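Side-chain contact in aminotransferase (PDB 6L1O), which is a pyridoxal-phosphate-dependent aminotransferase encoded in the operon responsible for biosynthesis of the dipeptide antibiotic bacilysin: residues A182-A186 with A187-K191. Residues are numbered along the deposited sequence; the frame is centred on the assembly and turned at random.
Sequences AVADA and AFYAK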
loop_
_atom_site.group_PDB
_atom_site.type_symbol
_atom_site.label_atom_id
_atom_site.label_comp_id
_atom_site.label_asym_id
_atom_site.label_seq_id
_atom_site.Cartn_x
_atom_site.Cartn_y
_atom_site.Cartn_z
ATOM N N ALA B 182 -7.418 13.472 24.975
ATOM C CA ALA B 182 -6.387 14.110 25.790
ATOM C C ALA B 182 -5.254 14.635 24.910
ATOM O O ALA B 182 -5.060 14.168 23.798
ATOM C CB ALA B 182 -5.838 13.101 26.810
ATOM N N VAL B 183 -4.482 15.553 25.441
ATOM C CA VAL B 183 -3.406 16.210 24.722
ATOM C C VAL B 183 -2.117 16.101 25.522
ATOM O O VAL B 183 -2.173 15.826 26.677
ATOM C CB VAL B 183 -3.739 17.688 24.430
ATOM C CG1 VAL B 183 -4.874 17.789 23.390
ATOM C CG2 VAL B 183 -4.098 18.451 25.707
ATOM N N ALA B 184 -0.987 16.209 24.841
ATOM C CA ALA B 184 0.328 16.171 25.460
ATOM C C ALA B 184 1.095 17.475 25.194
ATOM O O ALA B 184 0.775 18.197 24.287
ATOM C CB ALA B 184 1.103 14.997 24.916
ATOM N N ASP B 185 2.146 17.747 25.962
ATOM C CA ASP B 185 3.005 18.920 25.713
ATOM C C ASP B 185 4.451 18.542 25.533
ATOM O O ASP B 185 4.798 17.356 25.668
ATOM C CB ASP B 185 2.834 19.977 26.824
ATOM C CG ASP B 185 3.057 19.432 28.194
ATOM O OD1 ASP B 185 3.927 18.555 28.373
ATOM O OD2 ASP B 185 2.353 19.898 29.118
ATOM N N ALA B 186 5.281 19.560 25.245
ATOM C CA ALA B 186 6.715 19.381 24.972
ATOM C C ALA B 186 7.452 18.647 26.089
ATOM O O ALA B 186 8.264 17.754 25.821
ATOM C CB ALA B 186 7.375 20.719 24.719
ATOM N N ALA B 187 7.112 18.988 27.321
ATOM C CA ALA B 187 7.682 18.319 28.498
ATOM C C ALA B 187 7.366 16.813 28.529
ATOM O O ALA B 187 8.231 15.992 28.857
ATOM C CB ALA B 187 7.173 18.974 29.807
ATOM N N PHE B 188 6.114 16.448 28.275
ATOM C CA PHE B 188 5.801 15.011 28.223
ATOM C C PHE B 188 6.635 14.310 27.149
ATOM O O PHE B 188 7.197 13.249 27.385
ATOM C CB PHE B 188 4.349 14.757 27.952
ATOM C CG PHE B 188 4.055 13.334 27.630
ATOM C CD1 PHE B 188 4.032 12.385 28.626
ATOM C CD2 PHE B 188 3.861 12.936 26.323
ATOM C CE1 PHE B 188 3.778 11.065 28.330
ATOM C CE2 PHE B 188 3.640 11.628 26.007
ATOM C CZ PHE B 188 3.558 10.680 26.992
ATOM N N TYR B 189 6.736 14.956 25.994
ATOM C CA TYR B 189 7.448 14.359 24.884
ATOM C C TYR B 189 8.935 14.247 25.172
ATOM O O TYR B 189 9.574 13.310 24.717
ATOM C CB TYR B 189 7.211 15.156 23.582
ATOM C CG TYR B 189 5.823 15.015 23.001
ATOM C CD1 TYR B 189 5.227 13.783 22.881
ATOM C CD2 TYR B 189 5.106 16.128 22.554
ATOM C CE1 TYR B 189 3.966 13.659 22.368
ATOM C CE2 TYR B 189 3.821 16.001 22.016
ATOM C CZ TYR B 189 3.272 14.766 21.915
ATOM O OH TYR B 189 1.990 14.614 21.395
ATOM N N ALA B 190 9.474 15.221 25.913
ATOM C CA ALA B 190 10.888 15.191 26.287
ATOM C C ALA B 190 11.169 14.020 27.209
ATOM O O ALA B 190 12.177 13.348 27.076
ATOM C CB ALA B 190 11.296 16.509 26.949
ATOM N N LYS B 191 10.242 13.795 28.116
ATOM C CA LYS B 191 10.288 12.720 29.070
ATOM C C LYS B 191 10.229 11.360 28.387
ATOM O O LYS B 191 11.027 10.479 28.640
ATOM C CB LYS B 191 9.098 12.903 30.012
ATOM C CG LYS B 191 9.195 12.285 31.362
ATOM C CD LYS B 191 8.177 12.940 32.275
ATOM C CE LYS B 191 7.971 12.207 33.586
ATOM N NZ LYS B 191 7.065 13.028 34.464
#
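The backbone N-H of A190 bonds to the carbonyl O of A186 at 2.8 Å, the shortest hydrogen bond in the first turn of helix 186-199. The i to i+4 helical bonding begins one residue earlier, at D185, whose O accepts from Y189 N at 3.1 Å. The side chain of D185 adds the N-cap: its OD1 takes the N-H of F188 at 3.0 Å, a nearly straight bond (164° at the hydrogen) in which the donor comes in almost head-on to the C-O bond. CG of D185 sits between its own N and carbonyl carbon (chi1 54°), which turns OD1 back toward the first-turn amides; CB of A187 lies against OD1 at 3.6 Å. It is a worked example of an aspartate supplying an acceptor at a helix start, where the helix dipole would probably stabilise the carboxylate charge. The helix is the connection of a beta-alpha-beta crossover between the neighbouring parallel strands 168-174 and 202-206, with the Y189 side chain about 12 Å from the bound pyridoxal phosphate. Ahead of the cap, CB of A184 lies 3.7 Å from CD2 of F188 and equally far from CZ and OH of Y189. Y175 borders A184 and Y189, and H205 meets the Y189 ring edge-to-face.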